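Local coordinates for FAD-binding oxidoreductase (Gulosibacter chungangensis, PDB 7PBG), which oxidises 4-ethylphenol and related 4-alkylphenols by dehydrogenation, as a dimeric flavoprotein oxidase that carries a covalently attached FAD, at residues E190-G198 with G210-F220; S142-P150 with L235-L243. All coordinates share one frame; numbering follows the deposited sequence.

Contact 1 of 2, residues E190-G198 with G210-F220; sequences EVLRTGMGG and GQLGPSIEGLF
Thr194 and Glu217 cross at about a right angle and are joined by a hydrogen bond, 2.6 Å from Thr194 OG1 to Glu217 OE2. The hydroxyl donates to OE2 on the anti side of the carboxylate, 22° out of its plane. With chi1 at 62° the Thr194 methyl CG2 stands anti to the carbonyl carbon and comes within 3.9 Å of Glu217 CG. Further bonds fix both groups: Glu217 OE2 also accepts from Gly181 N, Glu217 OE1 pairs with Arg179, and Thr194 OG1 bonds to Met182 N. With an alanine in place of Glu217, Arg179 would probably be left without its charged mate and Thr194 OG1 without its acceptor. Apolar packing continues along the strand, where Leu192 and Ile216 meet methyl to methyl, CD2 to CD1 at 4.0 Å. The same Leu192 CD2 approaches Phe220 CZ at 3.9 Å, the leucine lying obliquely to the ring. Beyond Thr194 the chains close up: Gly195 CA lies 3.2 Å from Gly210 O and 3.4 Å from the side-chain oxygen Gln211 OE1. The Gln211 amide is held by two bonds from NE2, to Gly213 O and to Ser215 OG, the latter nearly in the amide plane. Gln497 of the second subunit bonds to the carbonyls of Arg193 and Gly195. The contact folds the connection after strand 191-193 back beside the strand's end, within the FAD-binding part of a PCMH-type flavoprotein and at its dimer interface, with the side chain of Phe220 about 7 Å from the FAD.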
ATOM      1  N   GLU A 190       5.376 -13.874  20.373  1.00 23.21           N
ATOM      2  CA  GLU A 190       6.520 -13.911  19.414  1.00 23.59           C
ATOM      3  C   GLU A 190       6.682 -12.528  18.762  1.00 21.98           C
ATOM      4  O   GLU A 190       5.666 -11.880  18.360  1.00 22.96           O
ATOM      5  CB  GLU A 190       6.304 -14.951  18.304  1.00 30.05           C
ATOM      6  CG  GLU A 190       6.501 -16.388  18.758  1.00 34.91           C
ATOM      7  CD  GLU A 190       7.754 -16.634  19.589  1.00 43.02           C
ATOM      8  OE1 GLU A 190       8.881 -16.519  19.044  1.00 45.48           O
ATOM      9  OE2 GLU A 190       7.609 -16.900  20.786  1.00 45.13           O
ATOM     10  N   VAL A 191       7.922 -12.142  18.544  1.00 20.33           N
ATOM     11  CA  VAL A 191       8.208 -10.842  17.883  1.00 19.89           C
ATOM     12  C   VAL A 191       8.338 -11.115  16.385  1.00 19.69           C
ATOM     13  O   VAL A 191       9.154 -11.998  15.973  1.00 20.54           O
ATOM     14  CB  VAL A 191       9.446 -10.117  18.420  1.00 23.06           C
ATOM     15  CG1 VAL A 191       9.671  -8.822  17.669  1.00 25.74           C
ATOM     16  CG2 VAL A 191       9.335  -9.806  19.902  1.00 26.02           C
ATOM     17  N   LEU A 192       7.624 -10.305  15.606  1.00 19.95           N
ATOM     18  CA  LEU A 192       7.660 -10.328  14.128  1.00 18.13           C
ATOM     19  C   LEU A 192       8.217  -8.982  13.671  1.00 18.87           C
ATOM     20  O   LEU A 192       7.778  -7.936  14.180  1.00 20.13           O
ATOM     21  CB  LEU A 192       6.236 -10.508  13.621  1.00 19.85           C
ATOM     22  CG  LEU A 192       6.005 -10.145  12.148  1.00 22.47           C
ATOM     23  CD1 LEU A 192       6.609 -11.239  11.288  1.00 23.52           C
ATOM     24  CD2 LEU A 192       4.504 -10.023  11.833  1.00 26.46           C
ATOM     25  N   ARG A 193       9.134  -8.994  12.721  1.00 17.81           N
ATOM     26  CA  ARG A 193       9.573  -7.786  12.000  1.00 17.46           C
ATOM     27  C   ARG A 193       9.110  -7.933  10.556  1.00 18.87           C
ATOM     28  O   ARG A 193       9.502  -8.931   9.869  1.00 19.90           O
ATOM     29  CB  ARG A 193      11.070  -7.594  12.181  1.00 18.38           C
ATOM     30  CG  ARG A 193      11.464  -7.184  13.594  1.00 19.04           C
ATOM     31  CD  ARG A 193      12.910  -6.913  13.712  1.00 19.62           C
ATOM     32  NE  ARG A 193      13.203  -6.227  14.971  1.00 20.97           N
ATOM     33  CZ  ARG A 193      14.345  -5.624  15.268  1.00 24.15           C
ATOM     34  NH1 ARG A 193      15.362  -5.619  14.410  1.00 23.40           N
ATOM     35  NH2 ARG A 193      14.440  -4.976  16.421  1.00 22.65           N
ATOM     36  N   THR A 194       8.311  -6.967  10.098  1.00 18.50           N
ATOM     37  CA  THR A 194       7.632  -7.059   8.783  1.00 17.62           C
ATOM     38  C   THR A 194       8.664  -6.739   7.704  1.00 18.07           C
ATOM     39  O   THR A 194       9.688  -6.047   7.985  1.00 16.25           O
ATOM     40  CB  THR A 194       6.413  -6.156   8.674  1.00 18.63           C
ATOM     41  OG1 THR A 194       6.866  -4.806   8.821  1.00 18.62           O
ATOM     42  CG2 THR A 194       5.380  -6.530   9.704  1.00 19.12           C
ATOM     43  N   GLY A 195       8.433  -7.262   6.543  1.00 17.15           N
ATOM     44  CA  GLY A 195       9.179  -6.868   5.334  1.00 18.05           C
ATOM     45  C   GLY A 195      10.645  -7.211   5.452  1.00 18.26           C
ATOM     46  O   GLY A 195      11.009  -8.335   5.882  1.00 18.16           O
ATOM     47  N   MET A 196      11.519  -6.265   5.096  1.00 19.15           N
ATOM     48  CA  MET A 196      12.976  -6.490   5.105  1.00 19.34           C
ATOM     49  C   MET A 196      13.543  -6.545   6.543  1.00 18.59           C
ATOM     50  O   MET A 196      14.675  -6.991   6.699  1.00 18.41           O
ATOM     51  CB  MET A 196      13.648  -5.412   4.254  1.00 19.83           C
ATOM     52  CG  MET A 196      13.192  -5.451   2.836  1.00 20.93           C
ATOM     53  SD  MET A 196      13.507  -7.080   2.047  1.00 28.66           S
ATOM     54  CE  MET A 196      15.190  -7.359   2.500  1.00 32.04           C
ATOM     55  N   GLY A 197      12.734  -6.234   7.570  1.00 18.29           N
ATOM     56  CA  GLY A 197      13.165  -6.416   8.978  1.00 19.51           C
ATOM     57  C   GLY A 197      13.286  -7.895   9.334  1.00 19.41           C
ATOM     58  O   GLY A 197      13.989  -8.212  10.296  1.00 20.61           O
ATOM     59  N   GLY A 198      12.704  -8.773   8.512  1.00 18.60           N
ATOM     60  CA  GLY A 198      12.847 -10.232   8.630  1.00 18.79           C
ATOM     61  C   GLY A 198      14.254 -10.709   8.293  1.00 18.66           C
ATOM     62  O   GLY A 198      14.630 -11.842   8.650  1.00 17.98           O
ATOM     63  N   GLY A 210       8.238  -4.745   1.388  1.00 25.15           N
ATOM     64  CA  GLY A 210       8.280  -6.023   0.668  1.00 24.32           C
ATOM     65  C   GLY A 210       9.242  -6.990   1.316  1.00 21.46           C
ATOM     66  O   GLY A 210      10.025  -6.622   2.212  1.00 21.25           O
ATOM     67  N   GLN A 211       9.175  -8.211   0.835  1.00 20.60           N
ATOM     68  CA  GLN A 211       9.813  -9.447   1.323  1.00 22.91           C
ATOM     69  C   GLN A 211       9.461 -10.445   0.228  1.00 22.37           C
ATOM     70  O   GLN A 211       8.507 -10.169  -0.468  1.00 21.35           O
ATOM     71  CB  GLN A 211       9.210  -9.924   2.655  1.00 25.20           C
ATOM     72  CG  GLN A 211       7.700 -10.177   2.627  1.00 27.81           C
ATOM     73  CD  GLN A 211       6.894  -8.947   2.275  1.00 27.84           C
ATOM     74  OE1 GLN A 211       6.916  -7.989   3.031  1.00 24.49           O
ATOM     75  NE2 GLN A 211       6.155  -8.957   1.152  1.00 22.77           N
ATOM     76  N   LEU A 212      10.069 -11.613   0.216  1.00 22.61           N
ATOM     77  CA  LEU A 212       9.487 -12.743  -0.529  1.00 20.65           C
ATOM     78  C   LEU A 212       8.183 -13.121   0.177  1.00 21.72           C
ATOM     79  O   LEU A 212       8.205 -13.399   1.366  1.00 22.19           O
ATOM     80  CB  LEU A 212      10.447 -13.929  -0.508  1.00 19.83           C
ATOM     81  CG  LEU A 212      10.039 -15.067  -1.440  1.00 20.33           C
ATOM     82  CD1 LEU A 212      10.338 -14.749  -2.877  1.00 21.90           C
ATOM     83  CD2 LEU A 212      10.739 -16.351  -1.055  1.00 22.35           C
ATOM     84  N   GLY A 213       7.110 -13.243  -0.584  1.00 19.88           N
ATOM     85  CA  GLY A 213       5.808 -13.605  -0.035  1.00 19.70           C
ATOM     86  C   GLY A 213       4.929 -12.395   0.255  1.00 17.97           C
ATOM     87  O   GLY A 213       5.115 -11.277  -0.244  1.00 18.24           O
ATOM     88  N   PRO A 214       3.853 -12.641   1.018  1.00 20.30           N
ATOM     89  CA  PRO A 214       2.803 -11.663   1.176  1.00 19.43           C
ATOM     90  C   PRO A 214       3.218 -10.418   1.950  1.00 19.51           C
ATOM     91  O   PRO A 214       4.060 -10.443   2.857  1.00 21.11           O
ATOM     92  CB  PRO A 214       1.682 -12.412   1.887  1.00 19.83           C
ATOM     93  CG  PRO A 214       2.340 -13.571   2.557  1.00 19.80           C
ATOM     94  CD  PRO A 214       3.570 -13.896   1.730  1.00 19.07           C
ATOM     95  N   SER A 215       2.599  -9.320   1.576  1.00 18.95           N
ATOM     96  CA  SER A 215       2.760  -8.018   2.261  1.00 21.34           C
ATOM     97  C   SER A 215       1.713  -7.962   3.366  1.00 25.15           C
ATOM     98  O   SER A 215       0.504  -7.960   3.020  1.00 25.34           O
ATOM     99  CB  SER A 215       2.623  -6.874   1.286  1.00 23.85           C
ATOM    100  OG  SER A 215       3.774  -6.791   0.452  1.00 27.80           O
ATOM    101  N   ILE A 216       2.139  -7.980   4.637  1.00 22.95           N
ATOM    102  CA  ILE A 216       1.168  -8.195   5.754  1.00 21.52           C
ATOM    103  C   ILE A 216       1.093  -6.981   6.699  1.00 22.20           C
ATOM    104  O   ILE A 216       0.355  -7.061   7.664  1.00 19.83           O
ATOM    105  CB  ILE A 216       1.504  -9.476   6.532  1.00 24.40           C
ATOM    106  CG1 ILE A 216       2.884  -9.415   7.189  1.00 26.20           C
ATOM    107  CG2 ILE A 216       1.351 -10.663   5.603  1.00 26.59           C
ATOM    108  CD1 ILE A 216       3.187 -10.580   8.106  1.00 31.36           C
ATOM    109  N   GLU A 217       1.745  -5.855   6.419  1.00 20.93           N
ATOM    110  CA  GLU A 217       1.579  -4.700   7.360  1.00 20.19           C
ATOM    111  C   GLU A 217       0.109  -4.243   7.385  1.00 20.64           C
ATOM    112  O   GLU A 217      -0.336  -3.754   8.452  1.00 20.36           O
ATOM    113  CB  GLU A 217       2.456  -3.512   6.982  1.00 20.72           C
ATOM    114  CG  GLU A 217       3.908  -3.749   7.374  1.00 22.02           C
ATOM    115  CD  GLU A 217       4.910  -2.668   7.026  1.00 21.59           C
ATOM    116  OE1 GLU A 217       4.484  -1.517   6.660  1.00 20.25           O
ATOM    117  OE2 GLU A 217       6.122  -2.948   7.205  1.00 22.95           O
ATOM    118  N   GLY A 218      -0.621  -4.367   6.266  1.00 20.22           N
ATOM    119  CA  GLY A 218      -2.036  -3.996   6.196  1.00 19.73           C
ATOM    120  C   GLY A 218      -2.890  -4.862   7.100  1.00 18.73           C
ATOM    121  O   GLY A 218      -3.997  -4.399   7.499  1.00 19.67           O
ATOM    122  N   LEU A 219      -2.429  -6.072   7.478  1.00 17.97           N
ATOM    123  CA  LEU A 219      -3.196  -6.909   8.434  1.00 20.77           C
ATOM    124  C   LEU A 219      -3.289  -6.226   9.792  1.00 21.11           C
ATOM    125  O   LEU A 219      -4.210  -6.540  10.535  1.00 21.90           O
ATOM    126  CB  LEU A 219      -2.514  -8.248   8.654  1.00 21.65           C
ATOM    127  CG  LEU A 219      -2.604  -9.254   7.534  1.00 26.14           C
ATOM    128  CD1 LEU A 219      -2.142 -10.593   8.080  1.00 27.43           C
ATOM    129  CD2 LEU A 219      -4.010  -9.329   7.013  1.00 26.91           C
ATOM    130  N   PHE A 220      -2.340  -5.372  10.139  1.00 20.77           N
ATOM    131  CA  PHE A 220      -2.303  -4.757  11.488  1.00 20.85           C
ATOM    132  C   PHE A 220      -3.078  -3.436  11.502  1.00 21.46           C
ATOM    133  O   PHE A 220      -2.986  -2.695  12.520  1.00 23.98           O
ATOM    134  CB  PHE A 220      -0.855  -4.603  11.946  1.00 19.09           C
ATOM    135  CG  PHE A 220      -0.173  -5.934  12.046  1.00 20.34           C
ATOM    136  CD1 PHE A 220      -0.564  -6.870  12.989  1.00 21.79           C
ATOM    137  CD2 PHE A 220       0.743  -6.309  11.074  1.00 21.55           C
ATOM    138  CE1 PHE A 220       0.020  -8.124  13.011  1.00 22.67           C
ATOM    139  CE2 PHE A 220       1.374  -7.538  11.143  1.00 21.64           C
ATOM    140  CZ  PHE A 220       0.987  -8.463  12.087  1.00 22.72           C
TER

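Contact 2 of 2, residues S142-P150 with L235-L243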
ATOM      1  N   SER A 142      17.139  18.179  14.621  1.00 23.18           N
ATOM      2  CA  SER A 142      18.131  17.333  13.887  1.00 24.47           C
ATOM      3  C   SER A 142      18.774  18.115  12.737  1.00 26.62           C
ATOM      4  O   SER A 142      19.879  17.697  12.301  1.00 23.94           O
ATOM      5  CB  SER A 142      17.512  16.062  13.364  1.00 26.33           C
ATOM      6  OG  SER A 142      16.782  16.295  12.154  1.00 25.16           O
ATOM      7  N   GLY A 143      18.120  19.183  12.257  1.00 23.41           N
ATOM      8  CA  GLY A 143      18.580  19.888  11.060  1.00 23.48           C
ATOM      9  C   GLY A 143      18.105  19.190   9.791  1.00 23.53           C
ATOM     10  O   GLY A 143      18.327  19.749   8.720  1.00 27.48           O
ATOM     11  N   ALA A 144      17.520  18.003   9.873  1.00 23.02           N
ATOM     12  CA  ALA A 144      17.155  17.239   8.644  1.00 24.39           C
ATOM     13  C   ALA A 144      16.069  18.000   7.850  1.00 23.09           C
ATOM     14  O   ALA A 144      15.086  18.473   8.452  1.00 22.73           O
ATOM     15  CB  ALA A 144      16.723  15.849   9.029  1.00 22.47           C
ATOM     16  N   LYS A 145      16.220  18.133   6.532  1.00 21.76           N
ATOM     17  CA  LYS A 145      15.265  18.864   5.661  1.00 21.82           C
ATOM     18  C   LYS A 145      14.121  17.926   5.247  1.00 18.92           C
ATOM     19  O   LYS A 145      13.939  17.616   4.059  1.00 20.36           O
ATOM     20  CB  LYS A 145      15.985  19.470   4.453  1.00 28.27           C
ATOM     21  CG  LYS A 145      17.154  20.380   4.829  1.00 29.66           C
ATOM     22  CD  LYS A 145      16.812  21.434   5.844  1.00 35.99           C
ATOM     23  CE  LYS A 145      17.905  22.472   6.030  1.00 40.82           C
ATOM     24  NZ  LYS A 145      18.536  22.391   7.376  1.00 47.75           N
ATOM     25  N   LEU A 146      13.341  17.548   6.245  1.00 19.73           N
ATOM     26  CA  LEU A 146      12.207  16.613   6.128  1.00 19.00           C
ATOM     27  C   LEU A 146      11.009  17.236   6.824  1.00 19.73           C
ATOM     28  O   LEU A 146      11.184  17.982   7.802  1.00 19.18           O
ATOM     29  CB  LEU A 146      12.558  15.294   6.816  1.00 17.99           C
ATOM     30  CG  LEU A 146      13.762  14.510   6.285  1.00 17.51           C
ATOM     31  CD1 LEU A 146      13.894  13.284   7.145  1.00 18.93           C
ATOM     32  CD2 LEU A 146      13.621  14.153   4.830  1.00 19.23           C
ATOM     33  N   MET A 147       9.829  16.893   6.344  1.00 18.59           N
ATOM     34  CA  MET A 147       8.539  17.318   6.889  1.00 19.73           C
ATOM     35  C   MET A 147       7.828  16.096   7.434  1.00 19.34           C
ATOM     36  O   MET A 147       7.913  14.986   6.842  1.00 22.76           O
ATOM     37  CB  MET A 147       7.663  17.905   5.773  1.00 24.32           C
ATOM     38  CG  MET A 147       8.104  19.252   5.315  1.00 27.69           C
ATOM     39  SD  MET A 147       7.187  19.626   3.804  1.00 27.74           S
ATOM     40  CE  MET A 147       5.498  19.457   4.388  1.00 28.37           C
ATOM     41  N   ILE A 148       7.089  16.300   8.489  1.00 19.07           N
ATOM     42  CA  ILE A 148       6.117  15.273   8.921  1.00 20.79           C
ATOM     43  C   ILE A 148       4.741  15.583   8.306  1.00 20.14           C
ATOM     44  O   ILE A 148       4.535  16.627   7.682  1.00 17.98           O
ATOM     45  CB  ILE A 148       6.051  15.161  10.433  1.00 21.99           C
ATOM     46  CG1 ILE A 148       5.402  16.387  11.069  1.00 22.43           C
ATOM     47  CG2 ILE A 148       7.437  14.919  11.018  1.00 22.72           C
ATOM     48  CD1 ILE A 148       4.790  16.088  12.416  1.00 23.47           C
ATOM     49  N   ASP A 149       3.816  14.662   8.512  1.00 17.98           N
ATOM     50  CA  ASP A 149       2.427  14.761   8.004  1.00 18.97           C
ATOM     51  C   ASP A 149       1.508  14.576   9.201  1.00 17.41           C
ATOM     52  O   ASP A 149       1.147  13.430   9.560  1.00 18.30           O
ATOM     53  CB  ASP A 149       2.086  13.746   6.912  1.00 17.27           C
ATOM     54  CG  ASP A 149       0.720  14.007   6.319  1.00 19.24           C
ATOM     55  OD1 ASP A 149       0.662  14.632   5.253  1.00 19.96           O
ATOM     56  OD2 ASP A 149      -0.265  13.585   6.944  1.00 20.24           O
ATOM     57  N   PRO A 150       1.207  15.660   9.949  1.00 17.59           N
ATOM     58  CA  PRO A 150       0.351  15.521  11.120  1.00 17.20           C
ATOM     59  C   PRO A 150      -1.136  15.426  10.758  1.00 17.88           C
ATOM     60  O   PRO A 150      -1.663  16.067   9.854  1.00 17.02           O
ATOM     61  CB  PRO A 150       0.616  16.796  11.933  1.00 17.54           C
ATOM     62  CG  PRO A 150       1.033  17.838  10.883  1.00 19.14           C
ATOM     63  CD  PRO A 150       1.686  17.057   9.755  1.00 16.37           C
ATOM     64  N   LEU A 235       9.175  10.187   5.274  1.00 15.85           N
ATOM     65  CA  LEU A 235       8.922  11.612   5.483  1.00 16.38           C
ATOM     66  C   LEU A 235       9.218  12.365   4.203  1.00 16.79           C
ATOM     67  O   LEU A 235      10.249  12.150   3.593  1.00 18.86           O
ATOM     68  CB  LEU A 235       9.819  12.170   6.615  1.00 16.85           C
ATOM     69  CG  LEU A 235       9.669  11.534   7.988  1.00 16.53           C
ATOM     70  CD1 LEU A 235      10.548  12.269   9.036  1.00 18.99           C
ATOM     71  CD2 LEU A 235       8.207  11.531   8.419  1.00 18.94           C
ATOM     72  N   MET A 236       8.317  13.248   3.866  1.00 15.91           N
ATOM     73  CA  MET A 236       8.462  14.038   2.632  1.00 16.67           C
ATOM     74  C   MET A 236       9.698  14.893   2.767  1.00 16.68           C
ATOM     75  O   MET A 236       9.869  15.660   3.737  1.00 18.07           O
ATOM     76  CB  MET A 236       7.216  14.891   2.369  1.00 18.64           C
ATOM     77  CG  MET A 236       7.277  15.631   1.057  1.00 22.96           C
ATOM     78  SD  MET A 236       5.642  16.354   0.764  1.00 24.40           S
ATOM     79  CE  MET A 236       6.069  17.889  -0.054  1.00 29.74           C
ATOM     80  N   PRO A 237      10.598  14.895   1.757  1.00 18.59           N
ATOM     81  CA  PRO A 237      11.639  15.912   1.725  1.00 19.39           C
ATOM     82  C   PRO A 237      11.039  17.322   1.630  1.00 19.06           C
ATOM     83  O   PRO A 237      10.097  17.532   0.893  1.00 20.16           O
ATOM     84  CB  PRO A 237      12.410  15.553   0.433  1.00 20.02           C
ATOM     85  CG  PRO A 237      12.156  14.091   0.244  1.00 21.13           C
ATOM     86  CD  PRO A 237      10.714  13.930   0.661  1.00 18.36           C
ATOM     87  N   THR A 238      11.583  18.252   2.395  1.00 18.58           N
ATOM     88  CA  THR A 238      11.116  19.637   2.425  1.00 19.36           C
ATOM     89  C   THR A 238      11.358  20.268   1.059  1.00 21.10           C
ATOM     90  O   THR A 238      12.482  20.317   0.587  1.00 21.10           O
ATOM     91  CB  THR A 238      11.828  20.425   3.544  1.00 22.62           C
ATOM     92  OG1 THR A 238      11.636  19.768   4.799  1.00 20.76           O
ATOM     93  CG2 THR A 238      11.357  21.856   3.623  1.00 24.95           C
ATOM     94  N   PRO A 239      10.298  20.809   0.422  1.00 20.56           N
ATOM     95  CA  PRO A 239      10.406  21.467  -0.877  1.00 22.17           C
ATOM     96  C   PRO A 239      10.941  22.879  -0.708  1.00 20.58           C
ATOM     97  O   PRO A 239      11.051  23.382   0.382  1.00 21.68           O
ATOM     98  CB  PRO A 239       8.974  21.479  -1.425  1.00 24.79           C
ATOM     99  CG  PRO A 239       8.115  21.492  -0.176  1.00 22.80           C
ATOM    100  CD  PRO A 239       8.916  20.806   0.921  1.00 21.99           C
ATOM    101  N   PRO A 240      11.375  23.534  -1.800  1.00 23.87           N
ATOM    102  CA  PRO A 240      11.928  24.879  -1.674  1.00 24.83           C
ATOM    103  C   PRO A 240      10.983  25.913  -1.028  1.00 22.66           C
ATOM    104  O   PRO A 240      11.401  26.754  -0.207  1.00 22.22           O
ATOM    105  CB  PRO A 240      12.223  25.268  -3.133  1.00 24.79           C
ATOM    106  CG  PRO A 240      12.308  23.981  -3.892  1.00 25.41           C
ATOM    107  CD  PRO A 240      11.487  22.949  -3.130  1.00 24.12           C
ATOM    108  N   GLU A 241       9.700  25.851  -1.389  1.00 22.28           N
ATOM    109  CA  GLU A 241       8.664  26.781  -0.903  1.00 22.32           C
ATOM    110  C   GLU A 241       7.339  26.060  -0.768  1.00 19.51           C
ATOM    111  O   GLU A 241       7.169  25.034  -1.437  1.00 19.12           O
ATOM    112  CB  GLU A 241       8.531  27.932  -1.904  1.00 25.09           C
ATOM    113  CG  GLU A 241       7.970  29.176  -1.322  1.00 31.22           C
ATOM    114  CD  GLU A 241       8.370  30.467  -2.032  1.00 29.12           C
ATOM    115  OE1 GLU A 241       9.331  30.505  -2.820  1.00 31.77           O
ATOM    116  OE2 GLU A 241       7.722  31.423  -1.752  1.00 37.26           O
ATOM    117  N   MET A 242       6.445  26.613   0.043  1.00 19.05           N
ATOM    118  CA  MET A 242       5.072  26.123   0.187  1.00 19.55           C
ATOM    119  C   MET A 242       4.167  27.341   0.344  1.00 21.38           C
ATOM    120  O   MET A 242       4.551  28.304   1.050  1.00 21.30           O
ATOM    121  CB  MET A 242       4.964  25.202   1.396  1.00 20.58           C
ATOM    122  CG  MET A 242       5.823  24.013   1.254  1.00 21.47           C
ATOM    123  SD  MET A 242       5.730  22.795   2.581  1.00 21.85           S
ATOM    124  CE  MET A 242       6.915  23.525   3.707  1.00 19.61           C
ATOM    125  N   LEU A 243       3.024  27.318  -0.298  1.00 18.92           N
ATOM    126  CA  LEU A 243       2.048  28.432  -0.264  1.00 19.04           C
ATOM    127  C   LEU A 243       0.641  27.878  -0.163  1.00 18.48           C
ATOM    128  O   LEU A 243       0.280  26.985  -1.013  1.00 20.37           O
ATOM    129  CB  LEU A 243       2.229  29.282  -1.512  1.00 20.30           C
ATOM    130  CG  LEU A 243       1.337  30.506  -1.608  1.00 19.32           C
ATOM    131  CD1 LEU A 243       1.752  31.563  -0.608  1.00 20.79           C
ATOM    132  CD2 LEU A 243       1.406  31.079  -3.011  1.00 19.43           C
TER
HETATM  133  O   HOH W   1       5.969  13.674   5.598  1.00 19.20           O
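Met147, Leu235 and Leu146 bury the most surface where these two chain segments meet. The Met147 side chain runs across Thr238, its CG 3.6 Å from Thr238 OG1, and its SD rests on CD of Pro239, the side chains crossing nearly at right angles. The bend at chi3 (56°) lays the methyl across the approach of Met242, so that both SD (3.7 Å) and CE (3.8 Å) of Met147 meet Met242 SD, tip to tip. Leu235 instead packs against the Met147 carbonyl oxygen, with 3.4 Å from Leu235 CB to Met147 O, and crosses Leu146 at about a right angle, the two CD1 methyls 4.0 Å apart. Two hydrogen bonds tie the backbones: Met147 N to Met236 O, nearly along the C=O axis, and Thr238 N to Lys145 O (3.0 Å), almost straight but above the carbonyl plane. A water bridges Met147 O and Met236 N. Leu146 also rests on Val139 of helix 132-142, and Met242 on Tyr325 of the neighbouring sheet. This weakly bonded antiparallel ladder belongs to the FAD-binding domain's sheet, from which Pro239 and Pro240 lead into the large antiparallel sheet of the second domain typical of this flavoprotein family.

How the contacts relate
Contact 1 is nested along the chain inside the loop that contact 2 closes: residues 142-150 come first, then 190-198 and 210-220, and finally 235-243. The centres lie about 28 Å apart and the nearest atoms about 13 Å. Both reach the same antiparallel sheet, in which the long strand 226-237 pairs with strands 146-147 and 179-186, and the latter pairs with strand 191-193. Contact 1 lies closer to the cofactor and is reached more extensively by the second subunit, whereas contact 2 sits where strand 226-237 leaves this sheet for strand 241-249 of the eight-stranded one. One sheet thereby connects surroundings of the FAD with the passage between domains.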